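Local coordinates for protein botulinum neurotoxin type G (Clostridium botulinum, PDB 3MPP) that targets the toxin to host cells, its receptor-binding domain attaching to the cell surface before the heavy chain moves the light-chain protease into the cytosol, at residues Gly282-Ile287 against Asn311-Ser316; Ser1-Ser6 against Asp200-Gly205; Leu325-Glu330 against Asp343-Asp348; Gln88-Ile93 against Lys104-Gly109. The protein carries 4 engineered substitutions. All coordinates share one frame; numbering follows the deposited sequence.

How the contacts relate
Contacts 2 and 4 belong to the N-terminal half of the receptor-binding domain, contacts 1 and 3 to the C-terminal half, across the centre of the chain. Contact 4 is nested inside the long loop that contact 2 closes, and their centres are about 23 Å apart. Contacts 1 and 3 reach the same sheet, where strands 307-312 and 346-353 are neighbours. Contacts 1, 2 and 4 are partly buried: each has an apolar side, but contact 1 adds a salt bridge and hydrogen bonds from an asparagine side-chain amide, contact 2 a beta bulge, and contact 4 a flank of charged side chains and water. Contact 3, a surface contact, has a single hydrogen bond between its segments.

Contact 1 (Gly282-Ile287 against Asn311-Ser316); sequences GLRFII and NIDNIS
Arg284 and Asp313 form the salt bridge of this contact. Arg284 NE donates in a nearly straight bond to Asp313 OD1, 2.8 Å away, on the syn side of the carboxylate, while the two planar groups stand 68° apart. The arginine chain bends at chi3 (62°), which turns the NE edge of the guanidinium to the acid. Asp313 OD2 has a separate partner in Gln239.

Amide chemistry dominates at Asn314, whose side chain grips the other backbone twice. Its ND2 donates to Gly282 O at 2.9 Å, and its OD1 accepts from Arg284 N at 2.8 Å, the donor standing above the carbonyl plane. Asparagine suits the place because one amide supplies both a donor and an acceptor.

Backbone bonds pair Ile286 with Asn311 in both directions, and Asp313 N reaches Arg284 O at 3.0 Å.

Apolar contacts gather on the Phe285 and Ile312 side, where Phe285 CE1 lies 3.7 Å from Ile312 CG1, the two side chains running alongside. Leu283 CD2 approaches Ile312 CG2 at 4.0 Å; Val322 packs on both Phe285 and Ile312. Antiparallel pairing with an apolar inner side fits the beta-trefoil of the C-terminal receptor-binding subdomain.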
# COMPACT_ATOMS: atom_id res chain seq x y z
N GLY A 282 7.86 -16.95 -8.28
CA GLY A 282 9.03 -16.56 -9.06
C GLY A 282 10.29 -16.21 -8.28
O GLY A 282 10.48 -16.64 -7.14
N LEU A 283 11.16 -15.42 -8.91
CA LEU A 283 12.43 -15.02 -8.31
C LEU A 283 12.19 -14.33 -6.99
O LEU A 283 11.33 -13.46 -6.89
CB LEU A 283 13.17 -14.06 -9.23
CG LEU A 283 13.47 -14.67 -10.61
CD1 LEU A 283 13.96 -13.63 -11.60
CD2 LEU A 283 14.49 -15.77 -10.44
N ARG A 284 12.98 -14.70 -5.98
CA ARG A 284 12.93 -14.00 -4.71
C ARG A 284 14.20 -13.15 -4.58
O ARG A 284 15.31 -13.67 -4.61
CB ARG A 284 12.81 -15.02 -3.58
CG ARG A 284 12.50 -14.39 -2.22
CD ARG A 284 12.18 -15.47 -1.22
NE ARG A 284 13.31 -16.37 -1.01
CZ ARG A 284 13.26 -17.48 -0.28
NH1 ARG A 284 12.12 -17.82 0.33
NH2 ARG A 284 14.33 -18.24 -0.15
N PHE A 285 14.02 -11.84 -4.47
CA PHE A 285 15.11 -10.88 -4.50
C PHE A 285 15.44 -10.38 -3.11
O PHE A 285 14.56 -10.30 -2.25
CB PHE A 285 14.72 -9.65 -5.34
CG PHE A 285 14.55 -9.94 -6.80
CD1 PHE A 285 15.61 -9.77 -7.68
CD2 PHE A 285 13.32 -10.34 -7.31
CE1 PHE A 285 15.46 -10.02 -9.04
CE2 PHE A 285 13.15 -10.60 -8.67
CZ PHE A 285 14.24 -10.44 -9.54
N ILE A 286 16.69 -9.99 -2.92
CA ILE A 286 17.09 -9.22 -1.75
C ILE A 286 17.86 -8.00 -2.24
O ILE A 286 18.83 -8.12 -2.97
CB ILE A 286 17.97 -10.03 -0.80
CG1 ILE A 286 17.16 -11.20 -0.22
CG2 ILE A 286 18.52 -9.13 0.31
CD1 ILE A 286 17.99 -12.18 0.57
N ILE A 287 17.41 -6.82 -1.83
CA ILE A 287 18.11 -5.59 -2.16
C ILE A 287 19.32 -5.39 -1.23
O ILE A 287 19.17 -5.40 -0.00
CB ILE A 287 17.16 -4.37 -2.09
CG1 ILE A 287 15.91 -4.64 -2.95
CG2 ILE A 287 17.85 -3.11 -2.56
CD1 ILE A 287 14.83 -3.60 -2.74
N ASN A 311 20.25 -9.19 -5.30
CA ASN A 311 20.57 -10.60 -5.09
C ASN A 311 19.30 -11.43 -5.34
O ASN A 311 18.19 -10.93 -5.20
CB ASN A 311 21.05 -10.86 -3.65
CG ASN A 311 22.54 -10.53 -3.44
OD1 ASN A 311 23.25 -10.14 -4.37
ND2 ASN A 311 23.01 -10.70 -2.21
N ILE A 312 19.48 -12.70 -5.70
CA ILE A 312 18.35 -13.61 -5.86
C ILE A 312 18.71 -14.85 -5.06
O ILE A 312 19.75 -15.46 -5.30
CB ILE A 312 18.15 -14.01 -7.32
CG1 ILE A 312 17.84 -12.77 -8.17
CG2 ILE A 312 17.06 -15.11 -7.43
CD1 ILE A 312 17.90 -13.02 -9.69
N ASP A 313 17.87 -15.21 -4.09
CA ASP A 313 18.28 -16.25 -3.14
C ASP A 313 17.47 -17.54 -3.24
O ASP A 313 17.58 -18.39 -2.37
CB ASP A 313 18.24 -15.73 -1.69
CG ASP A 313 16.82 -15.58 -1.16
OD1 ASP A 313 15.87 -15.69 -1.96
OD2 ASP A 313 16.65 -15.35 0.06
N ASN A 314 16.67 -17.69 -4.29
CA ASN A 314 15.90 -18.92 -4.45
C ASN A 314 16.15 -19.67 -5.76
O ASN A 314 15.32 -20.45 -6.21
CB ASN A 314 14.40 -18.68 -4.22
CG ASN A 314 13.74 -17.91 -5.36
OD1 ASN A 314 14.40 -17.16 -6.08
ND2 ASN A 314 12.44 -18.08 -5.51
N ILE A 315 17.30 -19.44 -6.38
CA ILE A 315 17.67 -20.19 -7.58
C ILE A 315 18.44 -21.46 -7.24
O ILE A 315 18.29 -22.50 -7.89
CB ILE A 315 18.51 -19.35 -8.54
CG1 ILE A 315 17.61 -18.35 -9.28
CG2 ILE A 315 19.22 -20.25 -9.55
CD1 ILE A 315 18.39 -17.27 -10.01
N SER A 316 19.28 -21.37 -6.21
CA SER A 316 20.02 -22.53 -5.74
C SER A 316 20.62 -22.21 -4.40
O SER A 316 20.29 -21.18 -3.81
CB SER A 316 21.11 -22.92 -6.72
OG SER A 316 22.24 -22.07 -6.60

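Contact 2 (Ser1-Ser6 against Asp200-Gly205)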
# COMPACT_ATOMS: atom_id res chain seq x y z
N SER A 1 -9.11 23.31 6.90
CA SER A 1 -8.27 24.31 7.55
C SER A 1 -7.15 23.65 8.36
O SER A 1 -6.25 23.03 7.81
CB SER A 1 -9.11 25.21 8.45
OG SER A 1 -8.34 26.25 9.02
N ASN A 2 -7.23 23.81 9.68
CA ASN A 2 -6.22 23.27 10.58
C ASN A 2 -6.75 22.08 11.37
O ASN A 2 -7.88 22.10 11.85
CB ASN A 2 -5.74 24.37 11.54
CG ASN A 2 -4.43 24.02 12.22
OD1 ASN A 2 -3.80 23.01 11.90
ND2 ASN A 2 -4.01 24.87 13.15
N ALA A 3 -5.92 21.05 11.52
CA ALA A 3 -6.33 19.84 12.21
C ALA A 3 -6.76 20.10 13.65
O ALA A 3 -5.99 20.64 14.45
CB ALA A 3 -5.22 18.80 12.18
N ILE A 4 -8.00 19.73 13.97
CA ILE A 4 -8.50 19.73 15.34
C ILE A 4 -7.75 18.72 16.20
O ILE A 4 -7.55 18.92 17.40
CB ILE A 4 -9.99 19.32 15.37
CG1 ILE A 4 -10.88 20.47 14.92
CG2 ILE A 4 -10.39 18.87 16.76
CD1 ILE A 4 -12.35 20.14 15.00
N LEU A 5 -7.34 17.62 15.57
CA LEU A 5 -6.68 16.53 16.28
C LEU A 5 -5.85 15.74 15.27
O LEU A 5 -6.30 15.49 14.15
CB LEU A 5 -7.73 15.62 16.93
CG LEU A 5 -7.28 14.24 17.45
CD1 LEU A 5 -6.37 14.37 18.66
CD2 LEU A 5 -8.47 13.36 17.79
N SER A 6 -4.63 15.38 15.66
CA SER A 6 -3.78 14.56 14.81
C SER A 6 -2.95 13.61 15.66
O SER A 6 -2.21 14.04 16.55
CB SER A 6 -2.86 15.43 13.95
OG SER A 6 -1.86 16.05 14.73
N ASP A 200 -1.71 8.11 10.36
CA ASP A 200 -2.05 9.47 9.96
C ASP A 200 -3.49 9.83 10.27
O ASP A 200 -4.18 10.36 9.41
CB ASP A 200 -1.80 9.66 8.46
CG ASP A 200 -0.34 9.52 8.09
OD1 ASP A 200 0.53 9.80 8.94
OD2 ASP A 200 -0.06 9.14 6.93
N PHE A 201 -3.96 9.55 11.48
CA PHE A 201 -5.33 9.94 11.82
C PHE A 201 -5.41 11.44 12.13
O PHE A 201 -4.65 11.95 12.95
CB PHE A 201 -5.91 9.12 12.97
CG PHE A 201 -7.34 9.48 13.28
CD1 PHE A 201 -8.38 8.78 12.69
CD2 PHE A 201 -7.65 10.53 14.12
CE1 PHE A 201 -9.70 9.12 12.95
CE2 PHE A 201 -8.96 10.87 14.39
CZ PHE A 201 -9.98 10.17 13.81
N ASN A 202 -6.34 12.11 11.46
CA ASN A 202 -6.53 13.55 11.58
C ASN A 202 -7.99 13.92 11.60
O ASN A 202 -8.79 13.35 10.85
CB ASN A 202 -5.90 14.28 10.39
CG ASN A 202 -4.39 14.24 10.40
OD1 ASN A 202 -3.78 13.44 9.69
ND2 ASN A 202 -3.78 15.11 11.20
N ILE A 203 -8.34 14.89 12.44
CA ILE A 203 -9.66 15.49 12.45
C ILE A 203 -9.56 16.94 12.00
O ILE A 203 -8.66 17.66 12.44
CB ILE A 203 -10.24 15.54 13.87
CG1 ILE A 203 -10.21 14.15 14.51
CG2 ILE A 203 -11.65 16.11 13.85
CD1 ILE A 203 -11.46 13.36 14.27
N PHE A 204 -10.48 17.38 11.14
CA PHE A 204 -10.54 18.79 10.75
C PHE A 204 -11.88 19.41 11.11
O PHE A 204 -12.92 18.76 11.02
CB PHE A 204 -10.26 18.95 9.25
CG PHE A 204 -8.87 18.55 8.86
CD1 PHE A 204 -7.83 19.45 8.94
CD2 PHE A 204 -8.61 17.26 8.41
CE1 PHE A 204 -6.55 19.08 8.57
CE2 PHE A 204 -7.33 16.89 8.05
CZ PHE A 204 -6.30 17.80 8.13
N GLY A 205 -11.85 20.68 11.52
CA GLY A 205 -13.04 21.36 11.98
C GLY A 205 -13.87 21.97 10.86
O GLY A 205 -14.77 22.76 11.11
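Ile4 and Leu5 both face Ile203, a classic beta bulge in the antiparallel pairing of strand 3-10 with strand 195-204, within the N-terminal receptor-binding subdomain of concanavalin-like fold. Along the second strand, Phe201 comes first: Leu5 CD2 lies at the edge of its ring, 4.2 Å from CE2, and Phe201 O receives a CA-H contact from Ser6 CA. Phenylalanine suits this buried site, where Phe184 also meets the ring edge-to-face. Asn202 follows, its CA turned to Leu5 O.

At Ile203 the register changes. Its N donates to Leu5 O at 2.7 Å in a nearly straight bond, whereas its carbonyl O is shared by two weak ones, from Ile4 N at 2.7 Å but strongly bent (125°), and from Leu5 N at 3.4 Å. On the apolar side CG1 of Ile203 lies 3.8 Å from Leu5 CB, and CG2 meets Ile4 CB; Leu5 and Ile203 also pack on Ile182.

The Phe204 ring, its CG anti to the carbonyl carbon (chi1 -64°), leads back to the first segment and reaches Ala3 CB with CE1 at 3.9 Å. Gly205 N is buried without a partner. Where the strand ends, the methyl CD1 of Ile4 presses to 3.3 Å from Gly205 CA.

Contact 3 (Leu325-Glu330 against Asp343-Asp348)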
# COMPACT_ATOMS: atom_id res chain seq x y z
N LEU A 325 24.42 -6.68 -19.24
CA LEU A 325 25.46 -6.83 -20.24
C LEU A 325 25.90 -5.45 -20.70
O LEU A 325 25.17 -4.76 -21.39
CB LEU A 325 24.95 -7.67 -21.41
CG LEU A 325 25.16 -9.18 -21.24
CD1 LEU A 325 24.29 -9.72 -20.12
CD2 LEU A 325 24.90 -9.93 -22.54
N VAL A 326 27.10 -5.03 -20.32
CA VAL A 326 27.54 -3.65 -20.58
C VAL A 326 27.97 -3.35 -22.00
O VAL A 326 27.90 -2.20 -22.43
CB VAL A 326 28.66 -3.21 -19.62
CG1 VAL A 326 28.09 -2.96 -18.24
CG2 VAL A 326 29.76 -4.24 -19.57
N ASN A 327 28.41 -4.37 -22.73
CA ASN A 327 28.92 -4.16 -24.08
C ASN A 327 27.92 -4.56 -25.16
O ASN A 327 28.31 -4.98 -26.25
CB ASN A 327 30.24 -4.91 -24.29
CG ASN A 327 31.38 -4.32 -23.48
OD1 ASN A 327 32.26 -5.04 -23.00
ND2 ASN A 327 31.37 -3.00 -23.32
N SER A 328 26.63 -4.46 -24.86
CA SER A 328 25.61 -4.66 -25.88
C SER A 328 25.34 -3.37 -26.65
O SER A 328 25.30 -2.28 -26.07
CB SER A 328 24.31 -5.16 -25.26
OG SER A 328 23.28 -5.19 -26.24
N LYS A 329 25.16 -3.49 -27.95
CA LYS A 329 24.78 -2.35 -28.78
C LYS A 329 23.30 -2.39 -29.18
O LYS A 329 22.85 -1.59 -29.99
CB LYS A 329 25.64 -2.29 -30.05
CG LYS A 329 25.00 -2.99 -31.24
CD LYS A 329 25.68 -2.62 -32.55
CE LYS A 329 24.68 -2.62 -33.70
NZ LYS A 329 23.79 -3.82 -33.68
N GLU A 330 22.54 -3.34 -28.61
CA GLU A 330 21.11 -3.45 -28.91
C GLU A 330 20.30 -2.48 -28.06
O GLU A 330 20.74 -2.07 -26.99
CB GLU A 330 20.61 -4.87 -28.67
CG GLU A 330 21.37 -5.93 -29.46
CD GLU A 330 21.46 -5.58 -30.94
OE1 GLU A 330 20.41 -5.25 -31.54
OE2 GLU A 330 22.57 -5.64 -31.50
N ASP A 343 33.43 -10.45 -13.80
CA ASP A 343 33.58 -10.38 -15.25
C ASP A 343 33.14 -8.98 -15.67
O ASP A 343 31.98 -8.61 -15.52
CB ASP A 343 32.73 -11.46 -15.90
CG ASP A 343 32.93 -11.54 -17.40
OD1 ASP A 343 33.23 -10.50 -18.02
OD2 ASP A 343 32.77 -12.66 -17.95
N PRO A 344 34.09 -8.17 -16.16
CA PRO A 344 33.79 -6.77 -16.52
C PRO A 344 32.85 -6.62 -17.72
O PRO A 344 32.45 -5.50 -18.03
CB PRO A 344 35.16 -6.18 -16.86
CG PRO A 344 36.15 -7.28 -16.77
CD PRO A 344 35.46 -8.57 -16.52
N THR A 345 32.49 -7.71 -18.41
CA THR A 345 31.50 -7.58 -19.48
C THR A 345 30.09 -7.49 -18.88
O THR A 345 29.11 -7.26 -19.59
CB THR A 345 31.57 -8.73 -20.48
OG1 THR A 345 31.33 -9.96 -19.81
CG2 THR A 345 32.94 -8.76 -21.18
N PHE A 346 29.99 -7.68 -17.57
CA PHE A 346 28.70 -7.57 -16.89
C PHE A 346 28.83 -6.52 -15.79
O PHE A 346 29.93 -6.25 -15.31
CB PHE A 346 28.29 -8.91 -16.29
CG PHE A 346 28.30 -10.05 -17.27
CD1 PHE A 346 27.37 -10.11 -18.30
CD2 PHE A 346 29.22 -11.07 -17.15
CE1 PHE A 346 27.38 -11.17 -19.21
CE2 PHE A 346 29.23 -12.14 -18.05
CZ PHE A 346 28.30 -12.18 -19.07
N TYR A 347 27.71 -5.95 -15.37
CA TYR A 347 27.72 -4.92 -14.35
C TYR A 347 26.50 -5.07 -13.45
O TYR A 347 25.38 -5.28 -13.94
CB TYR A 347 27.72 -3.55 -15.02
CG TYR A 347 27.99 -2.38 -14.10
CD1 TYR A 347 29.08 -2.39 -13.24
CD2 TYR A 347 27.19 -1.24 -14.13
CE1 TYR A 347 29.35 -1.31 -12.41
CE2 TYR A 347 27.46 -0.15 -13.31
CZ TYR A 347 28.54 -0.19 -12.45
OH TYR A 347 28.83 0.87 -11.62
N ASP A 348 26.69 -4.94 -12.14
CA ASP A 348 25.61 -5.22 -11.20
C ASP A 348 25.13 -4.03 -10.38
O ASP A 348 24.17 -4.13 -9.63
CB ASP A 348 25.99 -6.37 -10.26
CG ASP A 348 27.24 -6.07 -9.43
OD1 ASP A 348 27.93 -5.06 -9.68
OD2 ASP A 348 27.54 -6.86 -8.52
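Val326 meets the turn that carries Thr345, and this is the tight part of the contact. Its backbone N donates to Thr345 O at 3.1 Å, the only hydrogen bond between the segments, with the donor above the carbonyl plane. Val326 CG2 also approaches Thr345 O, at 3.1 Å, because this methyl sits between the backbone N and the carbonyl carbon of its own residue. The other methyl, CG1, presses on Tyr347 CB at 3.3 Å. A compact beta-branched residue fits here, covering the acceptor and the neighbouring side chain at once. Nearby, Leu325 CD1 comes to the edge of the Phe346 ring, 3.5 Å from CE1, the two side chains pointing the same way.

The other side is looser. Asn327 OD1 stays 4.2 Å from Thr345 CG2, and both residues are exposed. The 343-348 segment instead stiffens itself: Asp343 OD1 accepts from Thr345 N (2.9 Å), which makes an Asx turn, and also from Thr345 OG1 (2.7 Å), both from one face of the carboxylate.

The contact lies where strand 320-325 ends and strand 346-353 begins, two neighbours that also bond through Tyr347 and Val324. Phe336 of strand 332-339 stacks on Phe346, while Lys369 makes a cation-pi contact with Tyr347.

Contact 4 (Gln88-Ile93 against Lys104-Gly109)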
# COMPACT_ATOMS: atom_id res chain seq x y z
N GLN A 88 -20.25 -10.84 6.19
CA GLN A 88 -21.46 -10.55 6.96
C GLN A 88 -21.23 -9.83 8.28
O GLN A 88 -22.16 -9.27 8.86
CB GLN A 88 -22.24 -11.85 7.18
CG GLN A 88 -22.67 -12.52 5.87
CD GLN A 88 -23.50 -13.77 6.09
OE1 GLN A 88 -24.12 -13.94 7.14
NE2 GLN A 88 -23.53 -14.64 5.09
N ASN A 89 -19.99 -9.84 8.76
CA ASN A 89 -19.69 -9.27 10.08
C ASN A 89 -19.22 -7.82 9.95
O ASN A 89 -18.10 -7.56 9.51
CB ASN A 89 -18.68 -10.14 10.83
CG ASN A 89 -18.20 -9.54 12.17
OD1 ASN A 89 -17.01 -9.58 12.48
ND2 ASN A 89 -19.12 -9.02 12.98
N GLU A 90 -20.11 -6.89 10.30
CA GLU A 90 -19.75 -5.49 10.35
C GLU A 90 -19.29 -5.14 11.76
O GLU A 90 -19.96 -5.45 12.74
CB GLU A 90 -20.92 -4.58 9.93
CG GLU A 90 -20.54 -3.10 9.91
CD GLU A 90 -21.70 -2.18 9.61
OE1 GLU A 90 -22.78 -2.67 9.23
OE2 GLU A 90 -21.54 -0.95 9.77
N TYR A 91 -18.13 -4.50 11.86
CA TYR A 91 -17.61 -4.12 13.16
C TYR A 91 -17.09 -2.69 13.12
O TYR A 91 -16.52 -2.26 12.13
CB TYR A 91 -16.50 -5.09 13.62
CG TYR A 91 -15.37 -5.27 12.63
CD1 TYR A 91 -14.22 -4.49 12.71
CD2 TYR A 91 -15.45 -6.23 11.63
CE1 TYR A 91 -13.16 -4.66 11.79
CE2 TYR A 91 -14.42 -6.41 10.71
CZ TYR A 91 -13.28 -5.62 10.80
OH TYR A 91 -12.29 -5.81 9.88
N THR A 92 -17.32 -1.97 14.20
CA THR A 92 -16.85 -0.61 14.34
C THR A 92 -15.34 -0.65 14.57
O THR A 92 -14.81 -1.59 15.18
CB THR A 92 -17.57 0.06 15.53
OG1 THR A 92 -18.97 -0.03 15.31
CG2 THR A 92 -17.19 1.53 15.67
N ILE A 93 -14.63 0.35 14.05
CA ILE A 93 -13.21 0.49 14.32
C ILE A 93 -12.89 1.84 14.97
O ILE A 93 -11.98 1.94 15.78
CB ILE A 93 -12.34 0.31 13.06
CG1 ILE A 93 -12.74 1.29 11.97
CG2 ILE A 93 -12.44 -1.13 12.54
CD1 ILE A 93 -11.70 1.37 10.84
N LYS A 104 -19.49 6.95 13.49
CA LYS A 104 -18.62 5.79 13.60
C LYS A 104 -18.10 5.40 12.23
O LYS A 104 -18.79 5.56 11.22
CB LYS A 104 -19.36 4.62 14.24
CG LYS A 104 -20.39 3.96 13.34
CD LYS A 104 -21.13 2.84 14.08
CE LYS A 104 -22.16 2.17 13.17
NZ LYS A 104 -22.66 0.88 13.73
N VAL A 105 -16.87 4.90 12.21
CA VAL A 105 -16.31 4.25 11.05
C VAL A 105 -16.33 2.75 11.32
O VAL A 105 -15.87 2.28 12.38
CB VAL A 105 -14.86 4.74 10.77
CG1 VAL A 105 -14.23 3.95 9.63
CG2 VAL A 105 -14.86 6.23 10.45
N SER A 106 -16.89 1.99 10.39
CA SER A 106 -16.94 0.54 10.55
C SER A 106 -16.44 -0.18 9.29
O SER A 106 -16.32 0.41 8.21
CB SER A 106 -18.36 0.09 10.90
OG SER A 106 -19.24 0.31 9.82
N ILE A 107 -16.11 -1.45 9.45
CA ILE A 107 -15.65 -2.25 8.34
C ILE A 107 -16.60 -3.42 8.21
O ILE A 107 -17.04 -3.99 9.22
CB ILE A 107 -14.20 -2.73 8.57
CG1 ILE A 107 -13.23 -1.54 8.45
CG2 ILE A 107 -13.84 -3.85 7.60
CD1 ILE A 107 -11.77 -1.90 8.67
N LYS A 108 -16.97 -3.74 6.98
CA LYS A 108 -17.74 -4.95 6.74
C LYS A 108 -17.16 -5.63 5.50
O LYS A 108 -17.50 -5.29 4.36
CB LYS A 108 -19.22 -4.64 6.55
CG LYS A 108 -20.12 -5.88 6.55
CD LYS A 108 -21.56 -5.50 6.21
CE LYS A 108 -22.51 -6.68 6.34
NZ LYS A 108 -23.89 -6.26 5.95
N GLY A 109 -16.26 -6.57 5.73
CA GLY A 109 -15.61 -7.26 4.64
C GLY A 109 -14.84 -6.27 3.80
O GLY A 109 -13.94 -5.59 4.29
O HOH W 1 -24.80 -8.92 7.79
O HOH W 2 -16.10 -8.31 8.07
O HOH W 3 -24.31 -4.96 8.67
O HOH W 4 -20.71 -0.95 13.50
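Tyr91 and Ile107 form a hydrogen-bonded pair near the open end of a beta hairpin, strands 90-98 and 103-108, in the seven-stranded sheet of the N-terminal receptor-binding subdomain. Backbone bonds join them in both directions, Tyr91 N to Ile107 O at 2.9 Å and Ile107 N to Tyr91 O at 2.8 Å, and Ile93 N adds a nearly straight bond to Val105 O.

Apolar contacts fill the face carrying Tyr91 and Ile107. The tyrosine ring runs alongside the isoleucine, whose CB lies over the ring face, 4.2 Å from its centroid, as a CH-pi contact. Ile93, with CG1 between its backbone N and carbonyl carbon (chi1 57°), sends CD1 toward Val105 CG1 at 3.8 Å and Ile107 CD1 at 3.9 Å. Branched aliphatic chains suit this buried side.

Polar side chains occupy the other face. The methylenes of Lys108 lie beside Glu90 CB, while its NZ stands 5.0 Å from Glu90 OE1, the gap bridged by a water. A second water links Thr92 OG1 with Lys104 NZ. Nearby lysines would probably favour the charged form of Glu90, whose fully extended chain lets OE2 accept on its anti side from Ser106 OG, 2.6 Å away.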